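Local coordinates for protein nicotinamide-nucleotide adenylyltransferase NadR family / Ribosylnicotinamide kinase (PDB 6GYF) that probably joins ribosylnicotinamide kinase and nicotinamide-nucleotide adenylyltransferase activities in a single chain, making nicotinamide mononucleotide and converting it to NAD, at residues F23-T28 with L155-I160; E64-Y69 with R173-H178. All blocks are in the same frame, centred on the assembly; numbering follows the deposited sequence.

Interaction 1 of 2, residues F23-T28 with L155-I160; sequences FAPLHT and LSATQI. With SO4 (sulfate ion), chain D.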
loop_
_atom_site.group_PDB
_atom_site.type_symbol
_atom_site.label_atom_id
_atom_site.label_comp_id
_atom_site.label_asym_id
_atom_site.label_seq_id
_atom_site.Cartn_x
_atom_site.Cartn_y
_atom_site.Cartn_z
ATOM N N PHE A 23 -3.451 3.930 -15.752
ATOM C CA PHE A 23 -3.490 2.829 -14.792
ATOM C C PHE A 23 -3.222 3.311 -13.366
ATOM O O PHE A 23 -2.231 2.956 -12.727
ATOM C CB PHE A 23 -2.519 1.726 -15.203
ATOM C CG PHE A 23 -2.716 1.234 -16.606
ATOM C CD1 PHE A 23 -3.799 0.418 -16.920
ATOM C CD2 PHE A 23 -1.809 1.552 -17.596
ATOM C CE1 PHE A 23 -3.986 -0.058 -18.203
ATOM C CE2 PHE A 23 -1.979 1.070 -18.883
ATOM C CZ PHE A 23 -3.078 0.265 -19.189
ATOM N N ALA A 24 -4.115 4.167 -12.884
ATOM C CA ALA A 24 -3.979 4.800 -11.575
ATOM C C ALA A 24 -5.285 4.645 -10.806
ATOM O O ALA A 24 -5.991 5.627 -10.563
ATOM C CB ALA A 24 -3.583 6.270 -11.718
ATOM N N PRO A 25 -5.648 3.415 -10.408
ATOM C CA PRO A 25 -4.895 2.167 -10.550
ATOM C C PRO A 25 -5.428 1.288 -11.668
ATOM O O PRO A 25 -6.540 1.506 -12.131
ATOM C CB PRO A 25 -5.125 1.506 -9.212
ATOM C CG PRO A 25 -6.606 1.830 -8.960
ATOM C CD PRO A 25 -6.822 3.220 -9.532
ATOM N N LEU A 26 -4.653 0.297 -12.085
ATOM C CA LEU A 26 -5.208 -0.791 -12.872
ATOM C C LEU A 26 -6.374 -1.444 -12.126
ATOM O O LEU A 26 -6.301 -1.666 -10.917
ATOM C CB LEU A 26 -4.105 -1.804 -13.138
ATOM C CG LEU A 26 -4.429 -3.095 -13.857
ATOM C CD1 LEU A 26 -4.646 -2.760 -15.327
ATOM C CD2 LEU A 26 -3.278 -4.044 -13.649
ATOM N N HIS A 27 -7.461 -1.748 -12.833
ATOM C CA HIS A 27 -8.594 -2.401 -12.178
ATOM C C HIS A 27 -9.280 -3.367 -13.145
ATOM O O HIS A 27 -8.960 -3.409 -14.332
ATOM C CB HIS A 27 -9.575 -1.359 -11.613
ATOM C CG HIS A 27 -10.119 -0.417 -12.645
ATOM N ND1 HIS A 27 -11.155 -0.751 -13.490
ATOM C CD2 HIS A 27 -9.749 0.841 -12.984
ATOM C CE1 HIS A 27 -11.410 0.265 -14.293
ATOM N NE2 HIS A 27 -10.566 1.240 -14.010
ATOM N N THR A 28 -10.260 -4.132 -12.627
ATOM C CA THR A 28 -10.880 -5.200 -13.421
ATOM C C THR A 28 -11.513 -4.678 -14.704
ATOM O O THR A 28 -11.833 -5.471 -15.591
ATOM C CB THR A 28 -11.965 -5.975 -12.650
ATOM O OG1 THR A 28 -13.112 -5.160 -12.484
ATOM C CG2 THR A 28 -11.484 -6.368 -11.269
ATOM N N LEU A 155 -14.004 6.550 -15.161
ATOM C CA LEU A 155 -14.814 6.874 -13.996
ATOM C C LEU A 155 -14.536 5.907 -12.858
ATOM O O LEU A 155 -14.437 6.323 -11.701
ATOM C CB LEU A 155 -16.297 6.843 -14.372
ATOM C CG LEU A 155 -17.319 6.999 -13.250
ATOM C CD1 LEU A 155 -17.102 8.325 -12.541
ATOM C CD2 LEU A 155 -18.710 6.869 -13.806
ATOM N N SER A 156 -14.385 4.610 -13.173
ATOM C CA SER A 156 -14.059 3.620 -12.144
ATOM C C SER A 156 -12.732 3.941 -11.483
ATOM O O SER A 156 -12.615 3.902 -10.256
ATOM C CB SER A 156 -14.029 2.208 -12.732
ATOM O OG SER A 156 -15.335 1.728 -12.996
ATOM N N ALA A 157 -11.710 4.245 -12.284
ATOM C CA ALA A 157 -10.410 4.568 -11.708
ATOM C C ALA A 157 -10.488 5.821 -10.854
ATOM O O ALA A 157 -9.778 5.940 -9.852
ATOM C CB ALA A 157 -9.371 4.741 -12.811
ATOM N N THR A 158 -11.355 6.758 -11.225
ATOM C CA THR A 158 -11.538 7.958 -10.424
ATOM C C THR A 158 -12.244 7.627 -9.114
ATOM O O THR A 158 -11.854 8.120 -8.050
ATOM C CB THR A 158 -12.315 8.992 -11.232
ATOM O OG1 THR A 158 -11.427 9.612 -12.173
ATOM C CG2 THR A 158 -12.912 10.049 -10.316
ATOM N N GLN A 159 -13.285 6.793 -9.178
ATOM C CA GLN A 159 -13.990 6.373 -7.969
ATOM C C GLN A 159 -13.064 5.632 -7.014
ATOM O O GLN A 159 -13.159 5.797 -5.793
ATOM C CB GLN A 159 -15.178 5.488 -8.345
ATOM C CG GLN A 159 -16.297 6.199 -9.092
ATOM C CD GLN A 159 -17.355 5.236 -9.614
ATOM O OE1 GLN A 159 -17.089 4.037 -9.788
ATOM N NE2 GLN A 159 -18.552 5.759 -9.905
ATOM N N ILE A 160 -12.166 4.801 -7.556
ATOM C CA ILE A 160 -11.239 4.034 -6.725
ATOM C C ILE A 160 -10.300 4.966 -5.978
ATOM O O ILE A 160 -10.087 4.819 -4.768
ATOM C CB ILE A 160 -10.455 3.019 -7.574
ATOM C CG1 ILE A 160 -11.344 1.880 -8.041
ATOM C CG2 ILE A 160 -9.299 2.436 -6.808
ATOM C CD1 ILE A 160 -10.592 0.894 -8.906
HETATM S S SO4 D . -7.195 5.220 -17.870
HETATM O O1 SO4 D . -7.667 4.313 -18.917
HETATM O O2 SO4 D . -5.830 4.882 -17.495
HETATM O O3 SO4 D . -7.230 6.593 -18.362
HETATM O O4 SO4 D . -8.042 5.115 -16.687
#

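Interaction 2 of 2, residues E64-Y69 with R173-H178; sequences EKRFRY and RVFRRH. With NMN (beta-nicotinamide ribose monophosphate), chain C.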
loop_
_atom_site.group_PDB
_atom_site.type_symbol
_atom_site.label_atom_id
_atom_site.label_comp_id
_atom_site.label_asym_id
_atom_site.label_seq_id
_atom_site.Cartn_x
_atom_site.Cartn_y
_atom_site.Cartn_z
ATOM N N GLU A 64 6.618 5.969 -12.721
ATOM C CA GLU A 64 7.563 4.876 -12.473
ATOM C C GLU A 64 6.927 3.778 -11.629
ATOM O O GLU A 64 6.958 2.599 -12.000
ATOM C CB GLU A 64 8.829 5.397 -11.788
ATOM C CG GLU A 64 9.892 4.335 -11.442
ATOM C CD GLU A 64 10.755 3.909 -12.634
ATOM O OE1 GLU A 64 10.709 4.602 -13.680
ATOM O OE2 GLU A 64 11.520 2.915 -12.501
ATOM N N LYS A 65 6.312 4.153 -10.501
ATOM C CA LYS A 65 5.679 3.154 -9.651
ATOM C C LYS A 65 4.557 2.432 -10.390
ATOM O O LYS A 65 4.413 1.213 -10.263
ATOM C CB LYS A 65 5.161 3.808 -8.369
ATOM C CG LYS A 65 4.691 2.821 -7.303
ATOM C CD LYS A 65 4.263 3.521 -6.003
ATOM C CE LYS A 65 5.292 3.343 -4.865
ATOM N NZ LYS A 65 5.256 4.431 -3.816
ATOM N N ARG A 66 3.749 3.162 -11.170
ATOM C CA ARG A 66 2.678 2.520 -11.936
ATOM C C ARG A 66 3.230 1.536 -12.958
ATOM O O ARG A 66 2.655 0.462 -13.168
ATOM C CB ARG A 66 1.808 3.573 -12.607
ATOM C CG ARG A 66 0.853 4.231 -11.626
ATOM C CD ARG A 66 -0.048 5.240 -12.301
ATOM N NE ARG A 66 0.632 6.520 -12.384
ATOM C CZ ARG A 66 0.743 7.219 -13.500
ATOM N NH1 ARG A 66 0.193 6.775 -14.624
ATOM N NH2 ARG A 66 1.393 8.369 -13.483
ATOM N N PHE A 67 4.324 1.907 -13.625
ATOM C CA PHE A 67 4.965 1.026 -14.600
ATOM C C PHE A 67 5.486 -0.265 -13.961
ATOM O O PHE A 67 5.338 -1.348 -14.539
ATOM C CB PHE A 67 6.084 1.798 -15.290
ATOM C CG PHE A 67 7.113 0.941 -15.961
ATOM C CD1 PHE A 67 6.886 0.426 -17.229
ATOM C CD2 PHE A 67 8.343 0.709 -15.347
ATOM C CE1 PHE A 67 7.853 -0.330 -17.861
ATOM C CE2 PHE A 67 9.323 -0.052 -15.968
ATOM C CZ PHE A 67 9.086 -0.572 -17.225
ATOM N N ARG A 68 6.121 -0.170 -12.783
ATOM C CA ARG A 68 6.630 -1.368 -12.109
ATOM C C ARG A 68 5.496 -2.277 -11.647
ATOM O O ARG A 68 5.599 -3.504 -11.749
ATOM C CB ARG A 68 7.517 -0.993 -10.916
ATOM C CG ARG A 68 8.946 -0.579 -11.255
ATOM C CD ARG A 68 9.658 -1.625 -12.100
ATOM N NE ARG A 68 11.072 -1.305 -12.333
ATOM C CZ ARG A 68 12.054 -1.595 -11.479
ATOM N NH1 ARG A 68 11.779 -2.209 -10.324
ATOM N NH2 ARG A 68 13.311 -1.264 -11.768
ATOM N N TYR A 69 4.441 -1.697 -11.071
ATOM C CA TYR A 69 3.272 -2.474 -10.665
ATOM C C TYR A 69 2.648 -3.198 -11.856
ATOM O O TYR A 69 2.170 -4.333 -11.726
ATOM C CB TYR A 69 2.230 -1.567 -10.013
ATOM C CG TYR A 69 2.497 -1.104 -8.598
ATOM C CD1 TYR A 69 3.697 -1.366 -7.941
ATOM C CD2 TYR A 69 1.514 -0.419 -7.906
ATOM C CE1 TYR A 69 3.905 -0.929 -6.626
ATOM C CE2 TYR A 69 1.700 0.011 -6.603
ATOM C CZ TYR A 69 2.884 -0.235 -5.960
ATOM O OH TYR A 69 3.022 0.228 -4.655
ATOM N N ARG A 173 -4.581 -6.629 -7.668
ATOM C CA ARG A 173 -3.972 -6.965 -6.382
ATOM C C ARG A 173 -2.613 -6.281 -6.156
ATOM O O ARG A 173 -2.325 -5.815 -5.048
ATOM C CB ARG A 173 -3.873 -8.485 -6.281
ATOM C CG ARG A 173 -5.261 -9.134 -6.240
ATOM C CD ARG A 173 -5.191 -10.591 -5.882
ATOM N NE ARG A 173 -6.498 -11.216 -5.692
ATOM C CZ ARG A 173 -7.167 -11.250 -4.537
ATOM N NH1 ARG A 173 -6.667 -10.691 -3.437
ATOM N NH2 ARG A 173 -8.338 -11.873 -4.482
ATOM N N VAL A 174 -1.783 -6.174 -7.195
ATOM C CA VAL A 174 -0.506 -5.470 -7.044
ATOM C C VAL A 174 -0.718 -4.045 -6.540
ATOM O O VAL A 174 0.066 -3.532 -5.729
ATOM C CB VAL A 174 0.288 -5.452 -8.363
ATOM C CG1 VAL A 174 1.620 -4.765 -8.127
ATOM C CG2 VAL A 174 0.509 -6.844 -8.902
ATOM N N PHE A 175 -1.748 -3.367 -7.041
ATOM C CA PHE A 175 -1.992 -1.990 -6.622
ATOM C C PHE A 175 -2.616 -1.901 -5.238
ATOM O O PHE A 175 -2.572 -0.830 -4.622
ATOM C CB PHE A 175 -2.888 -1.256 -7.644
ATOM C CG PHE A 175 -2.192 -0.914 -8.937
ATOM C CD1 PHE A 175 -1.855 -1.912 -9.851
ATOM C CD2 PHE A 175 -1.894 0.407 -9.254
ATOM C CE1 PHE A 175 -1.211 -1.600 -11.060
ATOM C CE2 PHE A 175 -1.264 0.731 -10.453
ATOM C CZ PHE A 175 -0.916 -0.279 -11.362
ATOM N N ARG A 176 -3.178 -2.999 -4.727
ATOM C CA ARG A 176 -3.855 -2.928 -3.442
ATOM C C ARG A 176 -2.882 -2.576 -2.336
ATOM O O ARG A 176 -3.264 -1.908 -1.364
ATOM C CB ARG A 176 -4.549 -4.248 -3.140
ATOM C CG ARG A 176 -5.580 -4.585 -4.131
ATOM C CD ARG A 176 -6.320 -5.805 -3.701
ATOM N NE ARG A 176 -7.279 -6.207 -4.719
ATOM C CZ ARG A 176 -8.191 -7.152 -4.535
ATOM N NH1 ARG A 176 -8.246 -7.786 -3.368
ATOM N NH2 ARG A 176 -9.036 -7.469 -5.511
ATOM N N ARG A 177 -1.619 -2.997 -2.489
ATOM C CA ARG A 177 -0.522 -2.708 -1.573
ATOM C C ARG A 177 -0.559 -1.247 -1.130
ATOM O O ARG A 177 -0.387 -0.949 0.055
ATOM C CB ARG A 177 0.800 -3.084 -2.270
ATOM C CG ARG A 177 2.110 -2.534 -1.675
ATOM C CD ARG A 177 3.391 -2.924 -2.519
ATOM N NE ARG A 177 4.318 -1.795 -2.774
ATOM C CZ ARG A 177 5.570 -1.901 -3.241
ATOM N NH1 ARG A 177 6.096 -3.092 -3.507
ATOM N NH2 ARG A 177 6.308 -0.808 -3.446
ATOM N N HIS A 178 -0.869 -0.346 -2.070
ATOM C CA HIS A 178 -0.809 1.106 -1.901
ATOM C C HIS A 178 -2.066 1.747 -1.322
ATOM O O HIS A 178 -1.966 2.804 -0.686
ATOM C CB HIS A 178 -0.532 1.761 -3.256
ATOM C CG HIS A 178 -0.514 3.255 -3.220
ATOM N ND1 HIS A 178 0.575 3.977 -2.785
ATOM C CD2 HIS A 178 -1.444 4.165 -3.584
ATOM C CE1 HIS A 178 0.314 5.267 -2.871
ATOM N NE2 HIS A 178 -0.908 5.409 -3.350
HETATM O O3P NMN C . 5.266 3.600 -1.292
HETATM P P NMN C . 3.926 2.916 -1.157
HETATM O O1P NMN C . 3.250 2.606 -2.472
HETATM O O2P NMN C . 3.017 3.523 -0.116
HETATM O O5R NMN C . 4.290 1.467 -0.556
HETATM C C5R NMN C . 4.268 1.242 0.851
HETATM C C4R NMN C . 4.934 -0.092 1.164
HETATM O O4R NMN C . 5.379 -0.101 2.524
HETATM C C3R NMN C . 3.962 -1.248 0.983
HETATM O O3R NMN C . 4.485 -2.168 0.015
HETATM C C2R NMN C . 3.792 -1.877 2.359
HETATM O O2R NMN C . 4.125 -3.271 2.380
HETATM C C1R NMN C . 4.719 -1.111 3.291
HETATM N N1 NMN C . 3.938 -0.486 4.361
HETATM C C2 NMN C . 4.201 -0.793 5.637
HETATM C C3 NMN C . 3.474 -0.211 6.670
HETATM C C7 NMN C . 3.776 -0.563 8.096
HETATM O O7 NMN C . 3.202 0.032 8.993
HETATM N N7 NMN C . 4.667 -1.521 8.347
HETATM C C4 NMN C . 2.467 0.696 6.372
HETATM C C5 NMN C . 2.215 0.997 5.040
HETATM C C6 NMN C . 2.972 0.387 4.047
#

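Interaction 1 of 2, residues F23-T28 with L155-I160
His-27 meets the helix 151-162 because its chi1 of 58° places CG between its own backbone N and carbonyl carbon, swinging the imidazole against Ser-156 and Ala-157. Ile-160 answers with CG1 beside its backbone N (chi1 -71°) and an extended chi2, so that CD1 arrives at His-27 CB, 3.7 Å away, while the CG2 branch turns to the proline. Ser-156 CB and Ile-160 CD1 come at the imidazole obliquely: His-27 CE1 approaches Ser-156 CB at 3.6 Å, and Ala-157 CB is 3.9 Å from His-27 NE2. The other branch of Ile-160, CG2, packs on Pro-25 CG at 3.5 Å, the proline being preceded by a cis peptide bond.

No hydrogen bond spans the two segments, yet the imidazole is held at both nitrogens by near neighbours. His-27 is the N-cap of helix 28-40, its ND1 accepting from Gly-29 N, and its NE2 bonds to Ile-153 O one turn before Ala-157. Ser-156 OG turns back to Asp-152 O, and Arg-161 reaches Ala-24 O.

His-27 opens the HxGH motif, and Leu-155 to Arg-161 resemble the ISSTxxR motif of nucleotidyltransferases, here pressed together. A sulfate beside them, probably from the crystallisation liquor, takes a bond of 3.1 Å at O2 from Phe-23 N (161° at the hydrogen) and others from Thr-22 N and Arg-150, which is consistent with a place for a nucleotide phosphate. The chemistry thus implies an apolar seam of proline, alanine and isoleucine carbons that carries a histidine whose rotation is fixed from both nitrogens.

Interaction 2 of 2, residues E64-Y69 with R173-H178
Tyr-69 drives the edge of its ring into the face of Phe-175, a T-shaped pair with centroids 5.1 Å apart and planes at 85°. Tyr-69 CD2 stands over the centre of the Phe-175 ring, and Tyr-69 CB adds a CH-pi contact, 3.9 Å from its centroid. Val-174 closes the next side, its CG1 lying 3.8 Å from Tyr-69 CB, while the carbonyl O of Val-174 sits over one face of the tyrosine ring and Lys-65 CG over the other. With Arg-177 and His-178 completing the hole, Tyr-69 is a knob in a pocket of helix 173-179. The guanidinium of Arg-177 turns a face to Tyr-69 CE1, its plane steep to the ring.

Tyr-69 OH emerges at the phosphate of nicotinamide mononucleotide, making a weak bond to O1P. His-178 ND1 also bonds nucleotide O1P, at 3.0 Å and 160°, and Lys-65 NZ, whose chain bends at chi3, holds O1P weakly and grips O3P at 2.7 Å. Three side chains from two helices therefore converge on one phosphate, at a site between the domains, for a probable kinase product and adenylyltransferase substrate. A leucine in place of Tyr-69 would probably cost O1P one of its partners and leave the face of Phe-175 without its edge-on ring.

Second-shell bonds steady the set: His-178 NE2 bonds to Ile-59 O, and Arg-66, whose stalk brushes Phe-175, is tied to Leu-61 O and Asp-54. The N-to-C directions of the two segments differ by 142°, roughly antiparallel, the second a weakly bonded helix, and their axes come within 10.4 Å. Beyond them Phe-67 packs on strand 80-86 at the edge of the parallel sheet, and Ser-244 of helix 229-247 reaches the nucleotide from the other domain.

Overall arrangement
From the N terminus, the loop after strand 15-21 comes first, then helix 63-73; the chain later returns to the former with helix 151-162, closing interaction 1 over 127 residues, and to the latter with helix 173-179, closing interaction 2 over 104. The segments alternate, so the two closures cross instead of nesting. They also touch: Phe-175 packs against Pro-25 and Leu-26, and Arg-66 lies against Phe-23. Together the contacts fasten the last helices of the N-terminal domain, probably the adenylyltransferase part, to the loop after strand 15-21 and to helix 63-73, just where the chain passes into strand 181-186 of the second, P-loop NTPase-like domain.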